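Local coordinates for isoaspartyl dipeptidase (Fervidobacterium islandicum, PDB 7CDH), which probably hydrolyses isoaspartyl (beta-aspartyl) dipeptides as a zinc-dependent M38 metallopeptidase of the amidohydrolase family, a role linked to protein repair, at residues Gly242-Leu247 against Ala336-Leu341; Gln234-Ala239 against Ile268-Glu273; Tyr312-Val317 against Leu322-Val327; Val90-Gly95 against Asp351-Leu356; Thr136-Ile141 against Val146-Val151. All coordinates share one frame; numbering follows the deposited sequence.

Interaction 1: residues Gly242-Leu247 against Ala336-Leu341; sequences GGTIDL and ARVFKL
T244 leads into strand 245-248 of the TIM-like barrel, at the end where that strand begins, and there it meets R337 and V338 of helix 333-339. The threonine has two different branches, and each has a different nearest neighbour. Its methyl CG2 meets the methyl V338 CG2 at 3.7 Å, the two side chains reaching toward each other tip to tip. With CG2 anti to the backbone N, OG1 falls beside that N (chi1 -52°) and turns to the arginine. OG1 of T244 lies 2.9 Å from R337 NH1, near the guanidinium plane at its edge, but the angle is too poor for a hydrogen bond. The long arginine chain bends at chi2 and chi3 on its way here, and its firmer grip is through NH2, which donates to the carbonyl O of D278. Y221 of strand 220-223 touches both T244 and V338. Were T244 a valine, R337 NH1 would probably be left facing a methyl where it now has a polar neighbour. The join therefore rests on van der Waals contact, with a polar approach beside it that adds little direction of its own.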
# COMPACT_ATOMS: atom_id res chain seq x y z
N GLY A 242 29.88 -7.81 30.55
CA GLY A 242 28.55 -7.62 31.18
C GLY A 242 27.45 -8.38 30.44
O GLY A 242 26.30 -8.33 30.88
N GLY A 243 27.78 -9.09 29.37
CA GLY A 243 26.79 -9.78 28.53
C GLY A 243 26.31 -11.08 29.14
O GLY A 243 27.02 -11.60 29.97
N THR A 244 25.11 -11.54 28.74
CA THR A 244 24.62 -12.92 28.98
C THR A 244 24.61 -13.66 27.64
O THR A 244 24.29 -13.03 26.65
CB THR A 244 23.27 -12.95 29.67
OG1 THR A 244 23.44 -12.11 30.81
CG2 THR A 244 22.84 -14.34 30.08
N ILE A 245 25.06 -14.90 27.65
CA ILE A 245 25.10 -15.82 26.48
C ILE A 245 24.20 -17.01 26.83
O ILE A 245 24.01 -17.26 28.01
CB ILE A 245 26.55 -16.23 26.15
CG1 ILE A 245 27.18 -17.12 27.23
CG2 ILE A 245 27.38 -14.98 25.92
CD1 ILE A 245 28.59 -17.59 26.92
N ASP A 246 23.66 -17.67 25.79
CA ASP A 246 22.79 -18.87 25.89
C ASP A 246 23.52 -20.01 25.21
O ASP A 246 24.14 -19.80 24.18
CB ASP A 246 21.41 -18.65 25.27
CG ASP A 246 20.47 -19.84 25.47
OD1 ASP A 246 20.27 -20.24 26.63
OD2 ASP A 246 19.94 -20.37 24.48
N LEU A 247 23.49 -21.17 25.84
CA LEU A 247 24.13 -22.42 25.38
C LEU A 247 23.00 -23.40 25.11
O LEU A 247 22.04 -23.48 25.92
CB LEU A 247 25.05 -22.95 26.48
CG LEU A 247 26.02 -21.95 27.12
CD1 LEU A 247 26.81 -22.59 28.26
CD2 LEU A 247 26.97 -21.37 26.08
N ALA A 336 15.56 -15.21 34.21
CA ALA A 336 14.71 -14.20 34.88
C ALA A 336 15.34 -12.81 34.76
O ALA A 336 14.59 -11.84 34.48
CB ALA A 336 14.45 -14.55 36.30
N ARG A 337 16.66 -12.69 34.94
CA ARG A 337 17.29 -11.33 34.92
C ARG A 337 17.23 -10.84 33.48
O ARG A 337 16.83 -9.71 33.29
CB ARG A 337 18.71 -11.33 35.50
CG ARG A 337 19.49 -10.03 35.36
CD ARG A 337 20.89 -10.20 34.75
NE ARG A 337 21.53 -11.34 35.36
CZ ARG A 337 22.12 -12.33 34.74
NH1 ARG A 337 22.31 -12.34 33.44
NH2 ARG A 337 22.58 -13.33 35.46
N VAL A 338 17.55 -11.69 32.51
CA VAL A 338 17.60 -11.30 31.07
C VAL A 338 16.23 -10.74 30.66
O VAL A 338 16.22 -9.66 30.08
CB VAL A 338 18.07 -12.45 30.18
CG1 VAL A 338 17.93 -12.08 28.72
CG2 VAL A 338 19.51 -12.82 30.45
N PHE A 339 15.12 -11.39 31.01
CA PHE A 339 13.74 -11.09 30.53
C PHE A 339 12.98 -10.20 31.51
O PHE A 339 11.84 -9.87 31.17
CB PHE A 339 12.97 -12.39 30.28
CG PHE A 339 13.55 -13.15 29.12
CD1 PHE A 339 13.42 -12.67 27.83
CD2 PHE A 339 14.32 -14.28 29.34
CE1 PHE A 339 14.00 -13.34 26.77
CE2 PHE A 339 14.90 -14.95 28.28
CZ PHE A 339 14.75 -14.47 27.00
N LYS A 340 13.59 -9.80 32.63
CA LYS A 340 12.98 -8.99 33.72
C LYS A 340 11.68 -9.66 34.21
O LYS A 340 10.64 -8.98 34.21
CB LYS A 340 12.71 -7.56 33.28
CG LYS A 340 13.91 -6.82 32.71
CD LYS A 340 14.55 -5.83 33.66
CE LYS A 340 15.67 -5.03 33.02
NZ LYS A 340 15.21 -4.34 31.78
N LEU A 341 11.75 -10.94 34.58
CA LEU A 341 10.57 -11.68 35.09
C LEU A 341 10.64 -11.79 36.61
O LEU A 341 11.73 -12.01 37.15
CB LEU A 341 10.55 -13.07 34.45
CG LEU A 341 10.58 -13.08 32.93
CD1 LEU A 341 10.62 -14.51 32.41
CD2 LEU A 341 9.40 -12.30 32.34

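Interaction 2: residues Gln234-Ala239 against Ile268-Glu273; sequences QGLEFA and ICEAYE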
# COMPACT_ATOMS: atom_id res chain seq x y z
N GLN A 234 34.87 -16.56 22.60
CA GLN A 234 34.29 -15.23 22.21
C GLN A 234 33.14 -14.90 23.18
O GLN A 234 33.00 -13.71 23.63
CB GLN A 234 33.84 -15.24 20.75
CG GLN A 234 34.78 -14.62 19.72
CD GLN A 234 34.01 -13.95 18.56
OE1 GLN A 234 33.10 -14.52 17.92
NE2 GLN A 234 34.36 -12.70 18.29
N GLY A 235 32.34 -15.90 23.57
CA GLY A 235 31.24 -15.72 24.54
C GLY A 235 31.72 -15.25 25.91
O GLY A 235 31.07 -14.33 26.49
N LEU A 236 32.78 -15.86 26.46
CA LEU A 236 33.31 -15.45 27.79
C LEU A 236 33.90 -14.05 27.70
O LEU A 236 33.76 -13.30 28.67
CB LEU A 236 34.36 -16.45 28.28
CG LEU A 236 33.82 -17.83 28.62
CD1 LEU A 236 34.95 -18.73 29.09
CD2 LEU A 236 32.72 -17.75 29.65
N GLU A 237 34.44 -13.64 26.56
CA GLU A 237 34.91 -12.24 26.44
C GLU A 237 33.68 -11.33 26.51
O GLU A 237 33.77 -10.25 27.17
CB GLU A 237 35.74 -12.02 25.19
CG GLU A 237 36.27 -10.58 25.12
CD GLU A 237 36.95 -10.08 26.40
OE1 GLU A 237 36.66 -8.90 26.80
OE2 GLU A 237 37.75 -10.89 27.00
N PHE A 238 32.55 -11.76 25.92
CA PHE A 238 31.28 -10.99 25.90
C PHE A 238 30.72 -10.92 27.33
O PHE A 238 30.27 -9.82 27.73
CB PHE A 238 30.32 -11.61 24.87
CG PHE A 238 29.02 -10.89 24.69
CD1 PHE A 238 28.96 -9.70 24.00
CD2 PHE A 238 27.85 -11.41 25.22
CE1 PHE A 238 27.76 -9.04 23.83
CE2 PHE A 238 26.64 -10.73 25.06
CZ PHE A 238 26.60 -9.57 24.34
N ALA A 239 30.70 -12.04 28.06
CA ALA A 239 30.31 -12.09 29.50
C ALA A 239 31.17 -11.13 30.33
O ALA A 239 30.57 -10.44 31.19
CB ALA A 239 30.43 -13.47 30.10
N ILE A 268 29.79 -24.91 30.73
CA ILE A 268 29.23 -24.45 32.04
C ILE A 268 30.33 -24.55 33.12
O ILE A 268 30.37 -23.67 34.04
CB ILE A 268 27.98 -25.28 32.39
CG1 ILE A 268 26.82 -24.87 31.49
CG2 ILE A 268 27.61 -25.17 33.88
CD1 ILE A 268 25.60 -25.73 31.64
N CYS A 269 31.15 -25.59 33.05
CA CYS A 269 32.23 -25.86 34.04
C CYS A 269 33.31 -24.80 33.90
O CYS A 269 33.73 -24.24 34.92
CB CYS A 269 32.77 -27.28 33.91
SG CYS A 269 31.57 -28.51 34.48
N GLU A 270 33.68 -24.47 32.66
CA GLU A 270 34.64 -23.38 32.41
C GLU A 270 34.05 -22.08 32.93
O GLU A 270 34.82 -21.31 33.53
CB GLU A 270 34.97 -23.28 30.94
CG GLU A 270 36.01 -22.21 30.64
CD GLU A 270 36.60 -22.26 29.24
OE1 GLU A 270 36.42 -23.31 28.56
OE2 GLU A 270 37.27 -21.27 28.83
N ALA A 271 32.75 -21.80 32.74
CA ALA A 271 32.20 -20.48 33.10
C ALA A 271 32.25 -20.34 34.63
O ALA A 271 32.56 -19.21 35.10
CB ALA A 271 30.81 -20.28 32.53
N TYR A 272 31.97 -21.42 35.37
CA TYR A 272 32.01 -21.50 36.86
C TYR A 272 33.42 -21.22 37.41
O TYR A 272 33.58 -20.32 38.27
CB TYR A 272 31.55 -22.88 37.32
CG TYR A 272 31.38 -23.06 38.81
CD1 TYR A 272 30.53 -22.27 39.57
CD2 TYR A 272 32.03 -24.11 39.46
CE1 TYR A 272 30.35 -22.48 40.93
CE2 TYR A 272 31.86 -24.33 40.81
CZ TYR A 272 31.02 -23.52 41.55
OH TYR A 272 30.89 -23.79 42.87
N GLU A 273 34.42 -21.97 36.95
CA GLU A 273 35.85 -21.84 37.36
C GLU A 273 36.33 -20.40 37.16
O GLU A 273 37.21 -19.97 37.95
CB GLU A 273 36.75 -22.79 36.57
CG GLU A 273 36.65 -24.22 37.03
CD GLU A 273 37.27 -25.20 36.04
OE1 GLU A 273 38.12 -24.76 35.22
OE2 GLU A 273 36.88 -26.40 36.07
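L236 packs against E270 and A271 in a sparse contact between two helices on the outside of the barrel, helix 229-240 and helix 264-273. A single leucine makes the contact, and its two methyls divide the work. CD1 of L236 is in plain van der Waals contact with the carboxylate, 3.4 Å from E270 OE2, while its CD2 forms an apolar pair with the methyl A271 CB at 4.3 Å. The glutamate takes part through its aliphatic carbons as well: the leucine crosses its chain obliquely, L236 CD1 lying 4.0 Å from E270 CG. E270 extends to this place because its CG is anti to the backbone N (chi1 -178°) and its chain stays extended beyond it.

Each helix connects successive parallel strands in the beta-alpha-beta manner of a TIM barrel, the first leading from strand 220-223 to strand 245-248 and the second from there to strand 280-283. They are thus neighbours in the outer helical layer. A branched leucine suits a position between two such helices because it can span the distance, and the small A271 lets its methyl approach. L276, in the loop after helix 264-273, also covers L236. On another side of helix 229-240, F238 turns to the strands and packs on I245 and P222, while on the second helix I268 does the same toward L247.

Interaction 3: residues Tyr312-Val317 against Leu322-Val327; sequences YTIRKV and LPLAEV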
# COMPACT_ATOMS: atom_id res chain seq x y z
N TYR A 312 17.86 -32.47 32.12
CA TYR A 312 18.92 -33.43 31.75
C TYR A 312 20.29 -32.74 31.91
O TYR A 312 21.21 -33.38 32.46
CB TYR A 312 18.69 -33.94 30.33
CG TYR A 312 19.70 -34.96 29.87
CD1 TYR A 312 19.65 -36.28 30.28
CD2 TYR A 312 20.72 -34.60 29.02
CE1 TYR A 312 20.57 -37.21 29.83
CE2 TYR A 312 21.66 -35.51 28.58
CZ TYR A 312 21.58 -36.82 28.98
OH TYR A 312 22.51 -37.70 28.52
N THR A 313 20.42 -31.52 31.38
CA THR A 313 21.72 -30.78 31.30
C THR A 313 22.12 -30.39 32.72
O THR A 313 23.26 -30.62 33.07
CB THR A 313 21.69 -29.63 30.28
OG1 THR A 313 21.52 -30.22 28.97
CG2 THR A 313 22.95 -28.80 30.27
N ILE A 314 21.19 -29.94 33.55
CA ILE A 314 21.44 -29.62 34.98
C ILE A 314 21.96 -30.88 35.70
O ILE A 314 22.96 -30.77 36.46
CB ILE A 314 20.17 -29.05 35.61
CG1 ILE A 314 19.87 -27.66 35.06
CG2 ILE A 314 20.27 -29.03 37.14
CD1 ILE A 314 18.47 -27.19 35.38
N ARG A 315 21.35 -32.04 35.47
CA ARG A 315 21.77 -33.32 36.09
C ARG A 315 23.18 -33.68 35.62
O ARG A 315 23.95 -34.20 36.45
CB ARG A 315 20.76 -34.43 35.79
CG ARG A 315 19.50 -34.34 36.64
CD ARG A 315 18.59 -35.51 36.43
NE ARG A 315 19.14 -36.68 37.10
CZ ARG A 315 18.49 -37.83 37.30
NH1 ARG A 315 17.25 -37.99 36.87
NH2 ARG A 315 19.10 -38.82 37.94
N LYS A 316 23.56 -33.39 34.37
CA LYS A 316 24.93 -33.75 33.91
C LYS A 316 25.97 -32.85 34.58
O LYS A 316 27.10 -33.31 34.78
CB LYS A 316 25.05 -33.69 32.38
CG LYS A 316 24.48 -34.90 31.64
CD LYS A 316 24.88 -36.25 32.19
CE LYS A 316 24.78 -37.34 31.14
NZ LYS A 316 24.40 -38.65 31.71
N VAL A 317 25.61 -31.61 34.93
CA VAL A 317 26.58 -30.67 35.56
C VAL A 317 26.76 -31.06 37.04
O VAL A 317 27.91 -31.09 37.50
CB VAL A 317 26.15 -29.20 35.34
CG1 VAL A 317 27.13 -28.22 36.00
CG2 VAL A 317 26.03 -28.89 33.86
N LEU A 322 29.58 -29.75 40.72
CA LEU A 322 29.08 -28.35 40.94
C LEU A 322 27.89 -28.38 41.88
O LEU A 322 27.10 -29.30 41.84
CB LEU A 322 28.72 -27.66 39.63
CG LEU A 322 29.91 -27.09 38.86
CD1 LEU A 322 30.69 -28.20 38.15
CD2 LEU A 322 29.47 -26.00 37.87
N PRO A 323 27.78 -27.41 42.81
CA PRO A 323 26.64 -27.35 43.73
C PRO A 323 25.33 -26.90 43.05
O PRO A 323 25.35 -26.04 42.21
CB PRO A 323 27.09 -26.33 44.81
CG PRO A 323 28.17 -25.48 44.16
CD PRO A 323 28.73 -26.31 43.02
N LEU A 324 24.22 -27.49 43.47
CA LEU A 324 22.89 -27.29 42.87
C LEU A 324 22.49 -25.81 42.97
O LEU A 324 22.01 -25.27 41.98
CB LEU A 324 21.89 -28.21 43.57
CG LEU A 324 20.46 -28.11 43.02
CD1 LEU A 324 20.43 -28.37 41.50
CD2 LEU A 324 19.56 -29.08 43.75
N ALA A 325 22.74 -25.13 44.08
CA ALA A 325 22.39 -23.70 44.21
C ALA A 325 23.03 -22.87 43.08
O ALA A 325 22.48 -21.81 42.72
CB ALA A 325 22.80 -23.17 45.56
N GLU A 326 24.17 -23.32 42.58
CA GLU A 326 24.95 -22.58 41.56
C GLU A 326 24.46 -22.99 40.17
O GLU A 326 24.21 -22.09 39.35
CB GLU A 326 26.44 -22.85 41.77
CG GLU A 326 27.03 -22.08 42.95
CD GLU A 326 27.07 -20.57 42.77
OE1 GLU A 326 26.77 -19.84 43.75
OE2 GLU A 326 27.42 -20.11 41.65
N VAL A 327 24.31 -24.29 39.90
CA VAL A 327 23.87 -24.78 38.56
C VAL A 327 22.48 -24.22 38.23
O VAL A 327 22.30 -23.75 37.16
CB VAL A 327 23.91 -26.31 38.49
CG1 VAL A 327 23.60 -26.79 37.09
CG2 VAL A 327 25.28 -26.81 38.89
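V317 overlaps two partners with its methyl CG1, V327 CG2 at 3.7 Å and L322 CD2, also at 3.7 Å. CG1 stands anti to the backbone N (chi1 180°), which carries it out from helix 309-318 to the residues across the turn. One helical turn earlier, I314 adds its own branch methyl: CG2 of I314 lies 4.0 Å from V327 CG1, the two side chains sliding past each other in opposite directions. L324 closes in more loosely, its CD1 4.4 Å from the same I314 CG2.

The contact joins two consecutive helices, 309-318 and the short 324-327 just after it, through branched aliphatic residues, whose compact side chains can fit between two nearby backbones. P323 occupies the N-cap position of the second helix, and its carbonyl O accepts from both E326 N and V327 N. L318 extends the apolar cluster over L324 and V327. Beyond the pair, V317 rests on I268 and L322 on Y272, both of helix 264-273, while I314 packs on L57 and L324 on L52, so that the two helices touch both that helix and the long strand 51-59.

Interaction 4: residues Val90-Gly95 against Asp351-Leu356; sequences VTTVVG and DADFIL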
# COMPACT_ATOMS: atom_id res chain seq x y z
N VAL A 90 9.80 -27.60 33.19
CA VAL A 90 9.76 -26.25 32.56
C VAL A 90 8.39 -25.61 32.79
O VAL A 90 7.40 -26.13 32.27
CB VAL A 90 10.07 -26.38 31.06
CG1 VAL A 90 9.94 -25.04 30.37
CG2 VAL A 90 11.47 -26.98 30.87
N THR A 91 8.33 -24.52 33.55
CA THR A 91 7.08 -23.81 33.90
C THR A 91 7.01 -22.48 33.12
O THR A 91 5.99 -21.81 33.17
CB THR A 91 7.00 -23.56 35.42
OG1 THR A 91 8.20 -22.95 35.92
CG2 THR A 91 6.75 -24.83 36.20
N THR A 92 8.09 -22.06 32.51
CA THR A 92 8.11 -20.83 31.73
C THR A 92 8.85 -21.11 30.44
O THR A 92 9.92 -21.77 30.49
CB THR A 92 8.71 -19.64 32.47
OG1 THR A 92 7.88 -19.37 33.60
CG2 THR A 92 8.81 -18.42 31.59
N VAL A 93 8.27 -20.65 29.34
CA VAL A 93 8.80 -20.86 27.97
C VAL A 93 8.78 -19.51 27.26
O VAL A 93 7.89 -18.72 27.49
CB VAL A 93 7.94 -21.95 27.32
CG1 VAL A 93 7.66 -21.73 25.86
CG2 VAL A 93 8.57 -23.31 27.54
N VAL A 94 9.80 -19.25 26.47
CA VAL A 94 9.87 -18.09 25.55
C VAL A 94 9.93 -18.68 24.16
O VAL A 94 10.93 -19.40 23.86
CB VAL A 94 11.06 -17.17 25.83
CG1 VAL A 94 10.91 -15.90 25.01
CG2 VAL A 94 11.17 -16.81 27.29
N GLY A 95 8.86 -18.43 23.38
CA GLY A 95 8.63 -19.01 22.05
C GLY A 95 9.11 -18.08 20.96
O GLY A 95 8.87 -16.86 21.07
N ASP A 351 6.35 -15.29 42.06
CA ASP A 351 5.24 -16.10 41.51
C ASP A 351 5.50 -17.55 41.95
O ASP A 351 6.69 -17.96 41.96
CB ASP A 351 5.09 -15.91 40.00
CG ASP A 351 4.60 -14.53 39.58
OD1 ASP A 351 3.38 -14.27 39.71
OD2 ASP A 351 5.43 -13.69 39.14
N ALA A 352 4.43 -18.28 42.28
CA ALA A 352 4.50 -19.63 42.87
C ALA A 352 4.73 -20.65 41.76
O ALA A 352 3.83 -21.49 41.53
CB ALA A 352 3.24 -19.93 43.66
N ASP A 353 5.92 -20.61 41.15
CA ASP A 353 6.36 -21.61 40.15
C ASP A 353 7.51 -22.41 40.77
O ASP A 353 8.58 -21.78 41.03
CB ASP A 353 6.83 -20.95 38.85
CG ASP A 353 5.86 -19.96 38.22
OD1 ASP A 353 4.65 -19.98 38.57
OD2 ASP A 353 6.34 -19.19 37.34
N PHE A 354 7.31 -23.72 40.95
CA PHE A 354 8.22 -24.64 41.69
C PHE A 354 8.27 -26.02 41.04
O PHE A 354 7.30 -26.41 40.40
CB PHE A 354 7.70 -24.95 43.10
CG PHE A 354 7.18 -23.78 43.90
CD1 PHE A 354 7.95 -22.65 44.10
CD2 PHE A 354 5.94 -23.85 44.50
CE1 PHE A 354 7.45 -21.58 44.81
CE2 PHE A 354 5.46 -22.79 45.25
CZ PHE A 354 6.22 -21.66 45.41
N ILE A 355 9.38 -26.73 41.20
CA ILE A 355 9.42 -28.19 40.95
C ILE A 355 9.85 -28.89 42.24
O ILE A 355 10.57 -28.32 43.08
CB ILE A 355 10.32 -28.57 39.75
CG1 ILE A 355 11.77 -28.17 39.96
CG2 ILE A 355 9.76 -28.00 38.46
CD1 ILE A 355 12.76 -28.77 38.95
N LEU A 356 9.35 -30.10 42.42
CA LEU A 356 9.72 -30.96 43.54
C LEU A 356 10.49 -32.13 42.96
O LEU A 356 9.98 -32.80 42.06
CB LEU A 356 8.44 -31.38 44.25
CG LEU A 356 7.81 -30.29 45.11
CD1 LEU A 356 6.36 -30.60 45.40
CD2 LEU A 356 8.58 -30.14 46.42
O HOH W 1 8.38 -20.26 36.15
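A single water among buried side chains does most of the joining between T91, T92 and D353, whose own atoms come no closer than 3.8 Å, from T91 OG1 to D353 CB. The contact lies where the catalytic barrel meets the smaller beta-rich part of an amidohydrolase: strand 90-95 belongs to the barrel, strand 354-358 leads into the strands 364-369 and 372-376, and both pair with strand 51-59, which runs between them. Two adjacent threonines present their hydroxyls to the same water, which lies 2.7 Å from T91 OG1 and 2.7 Å from T92 OG1. A local twist of the backbone at T91 (psi -13°) helps bring the two together, and chi1 makes the finer adjustment: OG1 of T91 sits between the backbone N and the carbonyl carbon (chi1 51°), whereas OG1 of T92 lies beside the backbone N (chi1 -63°).

Threonine suits these buried strand positions because it is beta-branched and still offers a hydroxyl. The aspartate carries a charge into the interior, and that charge is met from several sides. D353 OD2 forms a salt bridge with K343, and D353 OD1 accepts from the backbone N of K370, so that the carboxylate probably stays ionised although buried. N122 ND2, on strand 122-127, donates to T91 O. The water gives one of its protons to the aspartate, lying 2.6 Å from D353 OD2.

Interaction 5: residues Thr136-Ile141 against Val146-Val151; sequences TFTGSI and VLIDKV
The F137 ring carries the methyl I148 CD1 over one face, close to the ring root, with I148 CD1 3.4 Å from F137 CG. V151 comes in obliquely, its CG2 3.8 Å from F137 CE1. An aromatic ring suits this place because its broad surface can meet two aliphatic residues three positions apart. The isoleucine reaches it with a CG1 branch anti to the carbonyl carbon and an outstretched tip (chi2 162°). T138 CG2 adds a looser contact, 4.5 Å from L147 CD1.

The loop that presents the ring is itself shaped by polar links. T136 OG1 accepts from G139 N at 2.8 Å, an ST motif, and G139 has backbone angles that call for glycine. S140 is the N-cap of helix 141-147, its OG taking R143 N. D144 of that helix accepts from F137 N and bonds T138 OG1. In the second segment, a type I turn runs from I148 to V151, closed by V151 N to I148 O at 3.0 Å. With a serine at F137, I148 CD1 would probably be left without the ring face it lies over, and a gap would open toward V151.

Helix 141-147 links the two segments and shares residues with both, strand 122-127 supports F137 and V151 through I125, and L106 of helix 106-118 also covers F137, which packs on L147 of a second subunit.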
# COMPACT_ATOMS: atom_id res chain seq x y z
N THR A 136 6.66 -9.17 11.31
CA THR A 136 6.08 -8.40 12.43
C THR A 136 4.58 -8.69 12.44
O THR A 136 4.11 -9.20 11.45
CB THR A 136 6.44 -6.91 12.32
OG1 THR A 136 5.69 -6.33 11.25
CG2 THR A 136 7.91 -6.67 12.07
N PHE A 137 3.93 -8.48 13.58
CA PHE A 137 2.47 -8.54 13.73
C PHE A 137 1.80 -7.31 13.12
O PHE A 137 0.71 -7.44 12.63
CB PHE A 137 2.10 -8.57 15.20
CG PHE A 137 2.44 -9.83 15.93
CD1 PHE A 137 3.66 -9.97 16.58
CD2 PHE A 137 1.54 -10.87 15.99
CE1 PHE A 137 3.97 -11.13 17.28
CE2 PHE A 137 1.84 -12.02 16.71
CZ PHE A 137 3.04 -12.15 17.38
N THR A 138 2.45 -6.14 13.21
CA THR A 138 1.83 -4.79 13.04
C THR A 138 2.64 -3.92 12.07
O THR A 138 2.33 -2.75 11.97
CB THR A 138 1.76 -4.03 14.37
OG1 THR A 138 3.14 -3.75 14.66
CG2 THR A 138 1.10 -4.77 15.52
N GLY A 139 3.70 -4.41 11.45
CA GLY A 139 4.49 -3.60 10.50
C GLY A 139 5.76 -3.01 11.08
O GLY A 139 6.60 -2.52 10.29
N SER A 140 5.93 -3.01 12.40
CA SER A 140 7.24 -2.62 12.99
C SER A 140 7.49 -3.42 14.27
O SER A 140 6.51 -3.67 15.02
CB SER A 140 7.37 -1.11 13.20
OG SER A 140 6.67 -0.61 14.35
N ILE A 141 8.73 -3.80 14.53
CA ILE A 141 9.00 -4.56 15.78
C ILE A 141 8.76 -3.65 16.98
O ILE A 141 8.37 -4.14 18.05
CB ILE A 141 10.39 -5.21 15.77
CG1 ILE A 141 11.51 -4.19 15.85
CG2 ILE A 141 10.55 -6.13 14.56
CD1 ILE A 141 12.87 -4.80 15.53
N VAL A 146 5.36 -2.82 21.89
CA VAL A 146 4.57 -1.84 22.70
C VAL A 146 3.14 -2.40 22.82
O VAL A 146 2.66 -2.48 23.95
CB VAL A 146 4.69 -0.41 22.13
CG1 VAL A 146 3.75 0.59 22.77
CG2 VAL A 146 6.11 0.10 22.26
N LEU A 147 2.56 -2.94 21.74
CA LEU A 147 1.09 -3.23 21.69
C LEU A 147 0.72 -4.64 22.16
O LEU A 147 -0.44 -4.85 22.54
CB LEU A 147 0.58 -3.03 20.26
CG LEU A 147 0.62 -1.60 19.73
CD1 LEU A 147 -0.09 -1.54 18.38
CD2 LEU A 147 -0.00 -0.61 20.70
N ILE A 148 1.61 -5.62 22.06
CA ILE A 148 1.35 -7.06 22.36
C ILE A 148 2.06 -7.49 23.65
O ILE A 148 3.29 -7.64 23.64
CB ILE A 148 1.82 -7.88 21.15
CG1 ILE A 148 1.10 -7.44 19.88
CG2 ILE A 148 1.64 -9.35 21.42
CD1 ILE A 148 1.80 -7.88 18.65
N ASP A 149 1.30 -7.69 24.72
CA ASP A 149 1.82 -8.04 26.07
C ASP A 149 2.94 -9.08 25.95
O ASP A 149 4.03 -8.78 26.42
CB ASP A 149 0.66 -8.37 27.01
CG ASP A 149 0.21 -7.16 27.84
OD1 ASP A 149 1.09 -6.35 28.21
OD2 ASP A 149 -1.03 -7.00 28.10
N LYS A 150 2.74 -10.21 25.30
CA LYS A 150 3.70 -11.34 25.39
C LYS A 150 4.99 -11.07 24.61
O LYS A 150 5.95 -11.82 24.84
CB LYS A 150 3.04 -12.64 24.92
CG LYS A 150 2.08 -13.26 25.93
CD LYS A 150 1.70 -14.68 25.59
CE LYS A 150 0.61 -15.22 26.48
NZ LYS A 150 1.08 -15.34 27.87
N VAL A 151 5.03 -10.13 23.66
CA VAL A 151 6.27 -9.92 22.85
C VAL A 151 7.36 -9.31 23.77
O VAL A 151 7.11 -8.23 24.37
CB VAL A 151 5.98 -9.04 21.63
CG1 VAL A 151 7.25 -8.62 20.92
CG2 VAL A 151 5.04 -9.73 20.68

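In the fold
The five contacts spread around one TIM-like barrel and its attached beta-rich part. Interaction 5 comes first among the closed pairs, by the second-subunit interface, with its centre about 36 Å from that of interaction 3. Interactions 1 and 2 touch, centres about 14 Å apart: they share the run from helix 229-240 through strand 245-248 to helix 264-273, and their segments alternate along the chain. Interaction 2 also touches interaction 3, Y272 and I268 meeting L322, P323 and V317. Interaction 4 pairs segments 256 residues apart and so spans all the others; F339 of interaction 1 reaches its V94. Early and late parts of the chain are thereby tied into one body.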